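Local atomic coordinates of 0.19 alpha-amylase inhibitor (Triticum aestivum, PDB entry 1HSS), a protein that inhibits alpha-amylases as a disulfide-rich wheat-kernel homodimer and is also an allergen bound by IgE. Residues A[59-62]-A[63-67]; A[11-15]-A[16-20]; A[5-8]-A[9-12]. All blocks are in the same frame, centred on the assembly; numbering follows the deposited sequence.

All three contacts are local, between side chains a few residues apart, and they follow one another from the N-terminus as interaction 3, interaction 2 and interaction 1. Interactions 2 and 3 share Ala11 and Phe12 and shape the loop before helix 20-27. Interaction 1 lies within helix 53-67. Interactions 1 and 2 are partly buried, while interaction 3 is at the surface. Phe12 links all three, because its CE2 packs 3.6 Å from Ser59 CB. The chemistry differs with place. Residues 59-67 have regular helical bonds plus a serine hydroxyl. Residues 11-20 have no direct hydrogen bond across the contact and use a water. Residues 5-12 combine one carbonyl with two donors, a water and a CH-pi contact.

Interaction 1 of 3, residues A[59-62]-A[63-67]; sequences SMLD and SMYKE
Ser63 grips the carbonyl of Ser59 twice. Its hydroxyl OG donates to Ser59 O over 2.7 Å, and its backbone N donates to the same Ser59 O over 3.0 Å. The two donors reach this oxygen from opposite faces of the carbonyl plane. Ser63 OG lies beside its own backbone N and anti to the carbonyl carbon (chi1 -51°), which turns the hydroxyl back toward the preceding turn. A water donates to Ser63 OG at 2.7 Å and also bonds to Ser59 OG, so it ties the two serine hydroxyls together.

These residues end helix 53-67, one of the helices of the disulfide-linked, mainly helical fold of cereal trypsin/alpha-amylase inhibitors. The regular i to i+4 ladder continues with Met64 N to Met60 O, Tyr65 N to Leu61 O, and Lys66 N to Asp62 O.

Asp62 meets Lys66 one turn on. The lysine chain bends and brings its CD to 3.4 Å from Asp62 OD1. Lys66 NZ stays 4.4 Å from that OD1, too far for a salt bridge, and the lysine is poorly ordered. Asp62 OD1 instead has a hydrogen bond with Tyr121 OH.

Leu61 lies alongside Tyr65 and points the same way, with Leu61 CD1 3.8 Å from Tyr65 CE2. Both side chains reach Val88 of helix 85-92. The Tyr65 ring also makes an edge-to-face stack with Phe80.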
ATOM      1  N   SER A  59      -9.472  -7.221 -11.122  1.00 22.23           N
ATOM      2  CA  SER A  59     -10.736  -7.142 -11.852  1.00 22.50           C
ATOM      3  C   SER A  59     -11.393  -5.777 -11.710  1.00 22.22           C
ATOM      4  O   SER A  59     -11.896  -5.225 -12.681  1.00 23.77           O
ATOM      5  CB  SER A  59     -11.701  -8.232 -11.346  1.00 21.38           C
ATOM      6  OG  SER A  59     -12.992  -8.131 -11.922  1.00 22.51           O
ATOM      7  N   MET A  60     -11.458  -5.272 -10.481  1.00 23.88           N
ATOM      8  CA  MET A  60     -11.998  -3.932 -10.206  1.00 21.44           C
ATOM      9  C   MET A  60     -11.269  -2.811 -10.966  1.00 20.46           C
ATOM     10  O   MET A  60     -11.905  -2.017 -11.649  1.00 23.65           O
ATOM     11  CB  MET A  60     -11.935  -3.642  -8.706  1.00 23.14           C
ATOM     12  CG  MET A  60     -12.491  -2.280  -8.304  1.00 23.40           C
ATOM     13  SD  MET A  60     -11.906  -1.701  -6.695  1.00 23.14           S
ATOM     14  CE  MET A  60     -10.299  -1.358  -7.089  1.00 20.88           C
ATOM     15  N   LEU A  61      -9.935  -2.776 -10.849  1.00 18.63           N
ATOM     16  CA  LEU A  61      -9.079  -1.788 -11.508  1.00 21.72           C
ATOM     17  C   LEU A  61      -9.201  -1.842 -13.024  1.00 25.12           C
ATOM     18  O   LEU A  61      -9.213  -0.812 -13.685  1.00 26.60           O
ATOM     19  CB  LEU A  61      -7.624  -2.032 -11.119  1.00 18.73           C
ATOM     20  CG  LEU A  61      -6.650  -1.020 -11.697  1.00 17.39           C
ATOM     21  CD1 LEU A  61      -7.022   0.351 -11.169  1.00 15.78           C
ATOM     22  CD2 LEU A  61      -5.234  -1.401 -11.325  1.00 17.17           C
ATOM     23  N   ASP A  62      -9.183  -3.055 -13.564  1.00 26.34           N
ATOM     24  CA  ASP A  62      -9.361  -3.279 -14.985  1.00 30.02           C
ATOM     25  C   ASP A  62     -10.723  -2.751 -15.483  1.00 29.36           C
ATOM     26  O   ASP A  62     -10.787  -1.966 -16.422  1.00 30.32           O
ATOM     27  CB  ASP A  62      -9.201  -4.781 -15.277  1.00 33.43           C
ATOM     28  CG  ASP A  62      -9.227  -5.103 -16.768  1.00 37.20           C
ATOM     29  OD1 ASP A  62      -8.223  -4.835 -17.469  1.00 36.46           O
ATOM     30  OD2 ASP A  62     -10.257  -5.633 -17.238  1.00 35.75           O
ATOM     31  N   SER A  63     -11.799  -3.090 -14.782  1.00 26.79           N
ATOM     32  CA  SER A  63     -13.116  -2.520 -15.086  1.00 28.60           C
ATOM     33  C   SER A  63     -13.150  -0.988 -15.057  1.00 28.95           C
ATOM     34  O   SER A  63     -13.782  -0.364 -15.902  1.00 32.03           O
ATOM     35  CB  SER A  63     -14.175  -3.045 -14.116  1.00 27.27           C
ATOM     36  OG  SER A  63     -14.137  -4.452 -14.050  1.00 37.77           O
ATOM     37  N   MET A  64     -12.545  -0.384 -14.039  1.00 28.24           N
ATOM     38  CA  MET A  64     -12.512   1.065 -13.932  1.00 28.91           C
ATOM     39  C   MET A  64     -11.811   1.726 -15.109  1.00 31.08           C
ATOM     40  O   MET A  64     -12.311   2.687 -15.680  1.00 28.21           O
ATOM     41  CB  MET A  64     -11.856   1.465 -12.612  1.00 25.22           C
ATOM     42  CG  MET A  64     -12.715   1.049 -11.448  1.00 20.61           C
ATOM     43  SD  MET A  64     -12.157   1.569  -9.842  1.00 27.26           S
ATOM     44  CE  MET A  64     -12.583   3.246  -9.864  1.00 22.08           C
ATOM     45  N   TYR A  65     -10.709   1.131 -15.542  1.00 34.97           N
ATOM     46  CA  TYR A  65      -9.964   1.629 -16.689  1.00 39.94           C
ATOM     47  C   TYR A  65     -10.631   1.364 -18.018  1.00 46.82           C
ATOM     48  O   TYR A  65     -10.492   2.146 -18.953  1.00 46.68           O
ATOM     49  CB  TYR A  65      -8.578   1.021 -16.703  1.00 35.98           C
ATOM     50  CG  TYR A  65      -7.606   1.860 -15.956  1.00 35.98           C
ATOM     51  CD1 TYR A  65      -7.517   3.216 -16.209  1.00 36.76           C
ATOM     52  CD2 TYR A  65      -6.773   1.309 -15.002  1.00 34.43           C
ATOM     53  CE1 TYR A  65      -6.606   4.008 -15.543  1.00 38.07           C
ATOM     54  CE2 TYR A  65      -5.863   2.092 -14.319  1.00 37.69           C
ATOM     55  CZ  TYR A  65      -5.776   3.440 -14.605  1.00 39.17           C
ATOM     56  OH  TYR A  65      -4.794   4.208 -14.031  1.00 39.31           O
ATOM     57  N   LYS A  66     -11.327   0.238 -18.102  1.00 56.61           N
ATOM     58  CA  LYS A  66     -11.987  -0.182 -19.333  1.00 65.99           C
ATOM     59  C   LYS A  66     -13.349   0.466 -19.547  1.00 72.58           C
ATOM     60  O   LYS A  66     -13.874   0.460 -20.659  1.00 75.71           O
ATOM     61  CB  LYS A  66     -12.135  -1.700 -19.356  1.00 64.84           C
ATOM     62  CG  LYS A  66     -11.252  -2.383 -20.384  1.00 71.09           C
ATOM     63  CD  LYS A  66     -10.093  -3.133 -19.741  1.00 74.76           C
ATOM     64  CE  LYS A  66      -8.755  -2.762 -20.381  1.00 77.35           C
ATOM     65  NZ  LYS A  66      -8.362  -1.347 -20.094  1.00 78.99           N
ATOM     66  N   GLU A  67     -13.929   1.001 -18.478  1.00 79.83           N
ATOM     67  CA  GLU A  67     -15.085   1.877 -18.603  1.00 88.57           C
ATOM     68  C   GLU A  67     -14.656   3.341 -18.811  1.00 92.25           C
ATOM     69  O   GLU A  67     -15.118   4.004 -19.751  1.00 93.20           O
ATOM     70  CB  GLU A  67     -15.990   1.750 -17.370  1.00 92.04           C
ATOM     71  CG  GLU A  67     -17.232   2.658 -17.381  1.00  0.63           C
ATOM     72  CD  GLU A  67     -17.951   2.712 -18.741  1.00  0.93           C
ATOM     73  OE1 GLU A  67     -18.424   1.651 -19.215  1.00  0.19           O
ATOM     74  OE2 GLU A  67     -18.065   3.825 -19.320  1.00  0.10           O
TER
HETATM   75  O   HOH W   1     -15.149  -6.158 -12.190  1.00 27.19           O

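Interaction 2 of 3, residues A[11-15]-A[16-20]; sequences AFQVP and ALPAC
Phe12 and Ala16 form the tight part of this contact. The methyl CB of Ala16 sits 3.9 Å from Phe12 CD2 and almost as near to CE2, meeting that side of the ring obliquely. Between the two residues the chain makes a type VIb beta turn over Gln13-Ala16, with a cis peptide bond before Pro15. This turn belongs to the loop that leads into helix 20-27 of the cereal inhibitor fold. The turn brings Ala16 CA to 3.3 Å from Gln13 O in a CA-H...O contact, with an angle of 148° at the hydrogen.

The Phe12 ring gets here through a chi1 of 48°, which sets CG between the backbone N and the carbonyl carbon. Phe12 is buried, and Ala56 and Ser59 of helix 53-67 touch it, as does Ile48. Ala16 also packs on Ser59, and its carbonyl accepts a hydrogen bond from Arg21 NH1.

The solvent side is looser. Here the exposed Gln13 and Pro18 approach from opposite directions. Gln13 OE1 comes to 4.0 Å from Pro18 CD, and Gln13 NE2 to 4.0 Å from Pro18 CG. These are plain van der Waals contacts of an amide with a proline ring. A water joins the two halves: it donates to Gln13 O at 3.0 Å and accepts from Leu17 N at 2.8 Å.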
ATOM      1  N   ALA A  11     -15.495 -16.725  -7.665  1.00 25.86           N
ATOM      2  CA  ALA A  11     -14.584 -16.453  -6.562  1.00 24.50           C
ATOM      3  C   ALA A  11     -14.925 -15.095  -5.928  1.00 25.59           C
ATOM      4  O   ALA A  11     -14.648 -14.851  -4.758  1.00 31.25           O
ATOM      5  CB  ALA A  11     -13.179 -16.459  -7.050  1.00 18.84           C
ATOM      6  N   PHE A  12     -15.504 -14.207  -6.729  1.00 22.87           N
ATOM      7  CA  PHE A  12     -15.960 -12.912  -6.259  1.00 23.60           C
ATOM      8  C   PHE A  12     -17.052 -12.413  -7.188  1.00 25.48           C
ATOM      9  O   PHE A  12     -17.086 -12.802  -8.336  1.00 25.68           O
ATOM     10  CB  PHE A  12     -14.799 -11.894  -6.214  1.00 18.65           C
ATOM     11  CG  PHE A  12     -13.955 -11.850  -7.461  1.00 18.69           C
ATOM     12  CD1 PHE A  12     -12.867 -12.694  -7.605  1.00 21.67           C
ATOM     13  CD2 PHE A  12     -14.201 -10.910  -8.440  1.00 16.06           C
ATOM     14  CE1 PHE A  12     -12.033 -12.606  -8.695  1.00 15.97           C
ATOM     15  CE2 PHE A  12     -13.366 -10.809  -9.548  1.00 19.51           C
ATOM     16  CZ  PHE A  12     -12.279 -11.660  -9.672  1.00 17.79           C
ATOM     17  N   GLN A  13     -17.981 -11.615  -6.660  1.00 29.58           N
ATOM     18  CA  GLN A  13     -19.028 -10.964  -7.458  1.00 31.66           C
ATOM     19  C   GLN A  13     -18.390 -10.031  -8.483  1.00 30.60           C
ATOM     20  O   GLN A  13     -17.368  -9.407  -8.210  1.00 30.46           O
ATOM     21  CB  GLN A  13     -19.983 -10.157  -6.554  1.00 38.48           C
ATOM     22  CG  GLN A  13     -19.629  -8.634  -6.438  1.00 52.67           C
ATOM     23  CD  GLN A  13     -20.264  -7.891  -5.235  1.00 59.98           C
ATOM     24  OE1 GLN A  13     -19.651  -7.767  -4.158  1.00 62.67           O
ATOM     25  NE2 GLN A  13     -21.397  -7.245  -5.480  1.00 61.90           N
ATOM     26  N   VAL A  14     -18.985  -9.959  -9.665  1.00 29.07           N
ATOM     27  CA  VAL A  14     -18.602  -8.982 -10.682  1.00 32.18           C
ATOM     28  C   VAL A  14     -19.841  -8.133 -11.025  1.00 34.19           C
ATOM     29  O   VAL A  14     -20.973  -8.616 -10.928  1.00 36.18           O
ATOM     30  CB  VAL A  14     -18.036  -9.694 -11.951  1.00 33.76           C
ATOM     31  CG1 VAL A  14     -18.193  -8.826 -13.174  1.00 35.51           C
ATOM     32  CG2 VAL A  14     -16.574 -10.006 -11.751  1.00 34.59           C
ATOM     33  N   PRO A  15     -19.661  -6.811 -11.219  1.00 32.06           N
ATOM     34  CA  PRO A  15     -18.427  -6.021 -11.108  1.00 28.79           C
ATOM     35  C   PRO A  15     -17.822  -6.051  -9.722  1.00 25.30           C
ATOM     36  O   PRO A  15     -18.540  -6.119  -8.731  1.00 25.73           O
ATOM     37  CB  PRO A  15     -18.865  -4.614 -11.495  1.00 29.21           C
ATOM     38  CG  PRO A  15     -20.301  -4.583 -11.210  1.00 28.52           C
ATOM     39  CD  PRO A  15     -20.803  -5.951 -11.561  1.00 31.06           C
ATOM     40  N   ALA A  16     -16.503  -6.174  -9.685  1.00 23.41           N
ATOM     41  CA  ALA A  16     -15.790  -6.520  -8.469  1.00 21.78           C
ATOM     42  C   ALA A  16     -15.763  -5.333  -7.510  1.00 20.69           C
ATOM     43  O   ALA A  16     -15.755  -4.187  -7.944  1.00 20.83           O
ATOM     44  CB  ALA A  16     -14.365  -6.983  -8.816  1.00 15.20           C
ATOM     45  N   LEU A  17     -15.960  -5.603  -6.225  1.00 20.26           N
ATOM     46  CA  LEU A  17     -15.728  -4.609  -5.166  1.00 19.94           C
ATOM     47  C   LEU A  17     -16.290  -3.211  -5.454  1.00 21.33           C
ATOM     48  O   LEU A  17     -15.567  -2.221  -5.404  1.00 21.03           O
ATOM     49  CB  LEU A  17     -14.235  -4.493  -4.864  1.00 14.81           C
ATOM     50  CG  LEU A  17     -13.532  -5.824  -4.663  1.00 11.40           C
ATOM     51  CD1 LEU A  17     -12.061  -5.610  -4.568  1.00  7.39           C
ATOM     52  CD2 LEU A  17     -14.057  -6.504  -3.439  1.00 11.74           C
ATOM     53  N   PRO A  18     -17.621  -3.105  -5.612  1.00 23.34           N
ATOM     54  CA  PRO A  18     -18.291  -1.820  -5.836  1.00 19.99           C
ATOM     55  C   PRO A  18     -17.932  -0.768  -4.785  1.00 20.06           C
ATOM     56  O   PRO A  18     -17.726   0.403  -5.112  1.00 24.43           O
ATOM     57  CB  PRO A  18     -19.768  -2.179  -5.771  1.00 21.15           C
ATOM     58  CG  PRO A  18     -19.816  -3.606  -6.114  1.00 24.00           C
ATOM     59  CD  PRO A  18     -18.593  -4.207  -5.528  1.00 22.11           C
ATOM     60  N   ALA A  19     -17.813  -1.204  -3.530  1.00 21.30           N
ATOM     61  CA  ALA A  19     -17.564  -0.303  -2.414  1.00 19.68           C
ATOM     62  C   ALA A  19     -16.135   0.209  -2.390  1.00 17.45           C
ATOM     63  O   ALA A  19     -15.834   1.198  -1.741  1.00 18.48           O
ATOM     64  CB  ALA A  19     -17.864  -1.007  -1.132  1.00 18.76           C
ATOM     65  N   CYS A  20     -15.241  -0.480  -3.078  1.00 17.62           N
ATOM     66  CA  CYS A  20     -13.843  -0.094  -3.049  1.00 18.26           C
ATOM     67  C   CYS A  20     -13.508   0.910  -4.124  1.00 18.33           C
ATOM     68  O   CYS A  20     -12.467   1.550  -4.072  1.00 19.30           O
ATOM     69  CB  CYS A  20     -12.928  -1.324  -3.172  1.00 18.90           C
ATOM     70  SG  CYS A  20     -13.084  -2.476  -1.772  1.00 18.28           S
TER
HETATM   71  O   HOH W   2     -16.404  -8.282  -5.636  1.00 28.23           O

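Interaction 3 of 3, residues A[5-8]-A[9-12]; sequences MCYP and GQAF
Gln10 lies alongside Tyr7, and both side chains point the same way. Gln10 CB lies just within range of Tyr7 O. A chi1 of 64° sets CG between the backbone N and the carbonyl carbon, 3.5 Å from Tyr7 O and 3.6 Å from Tyr7 CB. The chain then bends at chi2, and CD passes the same Tyr7 CB. At the tip, NE2 comes 3.7 Å from Tyr7 CD2, with the amide and ring planes 72° apart. NE2 also donates to a water 2.7 Å away, which in turn donates to Met5 O and accepts from Tyr7 N.

The backbone beneath is a type II beta turn over Tyr7-Gln10, with Gly9 at a positive phi (103°). Tyr7 O takes two bonds. Ala11 N donates to it in the carbonyl plane at 2.8 Å, while Gln10 N comes from above that plane at 3.0 Å.

On the inner side, Pro8 CA sits over one face of the Phe12 ring, 4.2 Å from the centroid, in a CH-pi contact. Ala11 CB packs 3.8 Å from Cys6 CB, next to the Cys6-Cys52 disulfide. The turn therefore joins two chemistries: one side combines the Gln10 chain on Tyr7 with a bridging water, and the other is apolar, beside the disulfide.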
ATOM      1  N   MET A   5      -7.723 -21.594 -10.002  1.00 58.97           N
ATOM      2  CA  MET A   5      -7.779 -20.139 -10.372  1.00 52.40           C
ATOM      3  C   MET A   5      -8.956 -19.450  -9.660  1.00 47.68           C
ATOM      4  O   MET A   5      -9.823 -20.115  -9.078  1.00 48.13           O
ATOM      5  CB  MET A   5      -7.909 -19.995 -11.896  1.00 54.14           C
ATOM      6  CG  MET A   5      -7.356 -18.697 -12.463  1.00 55.27           C
ATOM      7  SD  MET A   5      -7.765 -18.417 -14.217  1.00 60.54           S
ATOM      8  CE  MET A   5      -8.758 -16.986 -14.110  1.00 51.20           C
ATOM      9  N   CYS A   6      -8.943 -18.122  -9.628  1.00 38.96           N
ATOM     10  CA  CYS A   6     -10.065 -17.365  -9.076  1.00 35.15           C
ATOM     11  C   CYS A   6     -10.957 -16.885 -10.218  1.00 33.70           C
ATOM     12  O   CYS A   6     -10.584 -15.988 -10.958  1.00 32.82           O
ATOM     13  CB  CYS A   6      -9.564 -16.156  -8.280  1.00 30.57           C
ATOM     14  SG  CYS A   6      -8.566 -16.538  -6.795  1.00 30.73           S
ATOM     15  N   TYR A   7     -12.086 -17.548 -10.435  1.00 33.83           N
ATOM     16  CA  TYR A   7     -12.931 -17.184 -11.557  1.00 31.15           C
ATOM     17  C   TYR A   7     -13.841 -16.006 -11.225  1.00 30.83           C
ATOM     18  O   TYR A   7     -14.564 -16.014 -10.212  1.00 31.03           O
ATOM     19  CB  TYR A   7     -13.729 -18.396 -12.025  1.00 34.38           C
ATOM     20  CG  TYR A   7     -12.842 -19.453 -12.631  1.00 31.18           C
ATOM     21  CD1 TYR A   7     -12.431 -19.360 -13.952  1.00 30.45           C
ATOM     22  CD2 TYR A   7     -12.357 -20.502 -11.867  1.00 32.22           C
ATOM     23  CE1 TYR A   7     -11.565 -20.287 -14.493  1.00 35.71           C
ATOM     24  CE2 TYR A   7     -11.484 -21.423 -12.392  1.00 33.28           C
ATOM     25  CZ  TYR A   7     -11.095 -21.314 -13.705  1.00 35.79           C
ATOM     26  OH  TYR A   7     -10.253 -22.253 -14.246  1.00 42.45           O
ATOM     27  N   PRO A   8     -13.691 -14.910 -11.991  1.00 31.03           N
ATOM     28  CA  PRO A   8     -14.619 -13.773 -11.962  1.00 31.91           C
ATOM     29  C   PRO A   8     -16.084 -14.213 -12.048  1.00 34.55           C
ATOM     30  O   PRO A   8     -16.438 -15.041 -12.894  1.00 38.37           O
ATOM     31  CB  PRO A   8     -14.206 -12.946 -13.184  1.00 31.67           C
ATOM     32  CG  PRO A   8     -12.777 -13.286 -13.400  1.00 31.11           C
ATOM     33  CD  PRO A   8     -12.682 -14.751 -13.057  1.00 30.79           C
ATOM     34  N   GLY A   9     -16.884 -13.795 -11.072  1.00 32.06           N
ATOM     35  CA  GLY A   9     -18.280 -14.185 -11.064  1.00 31.81           C
ATOM     36  C   GLY A   9     -18.581 -15.285 -10.071  1.00 34.29           C
ATOM     37  O   GLY A   9     -19.729 -15.449  -9.637  1.00 40.12           O
ATOM     38  N   GLN A  10     -17.549 -16.012  -9.657  1.00 33.38           N
ATOM     39  CA  GLN A  10     -17.746 -16.989  -8.596  1.00 36.10           C
ATOM     40  C   GLN A  10     -16.781 -16.937  -7.418  1.00 32.05           C
ATOM     41  O   GLN A  10     -17.218 -17.044  -6.275  1.00 37.58           O
ATOM     42  CB  GLN A  10     -17.815 -18.401  -9.167  1.00 41.36           C
ATOM     43  CG  GLN A  10     -16.565 -18.861  -9.810  1.00 42.13           C
ATOM     44  CD  GLN A  10     -16.345 -20.335  -9.586  1.00 47.77           C
ATOM     45  OE1 GLN A  10     -17.292 -21.119  -9.520  1.00 50.88           O
ATOM     46  NE2 GLN A  10     -15.093 -20.727  -9.445  1.00 50.38           N
ATOM     47  N   ALA A  11     -15.495 -16.725  -7.665  1.00 25.86           N
ATOM     48  CA  ALA A  11     -14.584 -16.453  -6.562  1.00 24.50           C
ATOM     49  C   ALA A  11     -14.925 -15.095  -5.928  1.00 25.59           C
ATOM     50  O   ALA A  11     -14.648 -14.851  -4.758  1.00 31.25           O
ATOM     51  CB  ALA A  11     -13.179 -16.459  -7.050  1.00 18.84           C
ATOM     52  N   PHE A  12     -15.504 -14.207  -6.729  1.00 22.87           N
ATOM     53  CA  PHE A  12     -15.960 -12.912  -6.259  1.00 23.60           C
ATOM     54  C   PHE A  12     -17.052 -12.413  -7.188  1.00 25.48           C
ATOM     55  O   PHE A  12     -17.086 -12.802  -8.336  1.00 25.68           O
ATOM     56  CB  PHE A  12     -14.799 -11.894  -6.214  1.00 18.65           C
ATOM     57  CG  PHE A  12     -13.955 -11.850  -7.461  1.00 18.69           C
ATOM     58  CD1 PHE A  12     -12.867 -12.694  -7.605  1.00 21.67           C
ATOM     59  CD2 PHE A  12     -14.201 -10.910  -8.440  1.00 16.06           C
ATOM     60  CE1 PHE A  12     -12.033 -12.606  -8.695  1.00 15.97           C
ATOM     61  CE2 PHE A  12     -13.366 -10.809  -9.548  1.00 19.51           C
ATOM     62  CZ  PHE A  12     -12.279 -11.660  -9.672  1.00 17.79           C
TER
HETATM   63  O   HOH W   3     -12.707 -19.825  -8.476  1.00 31.47           O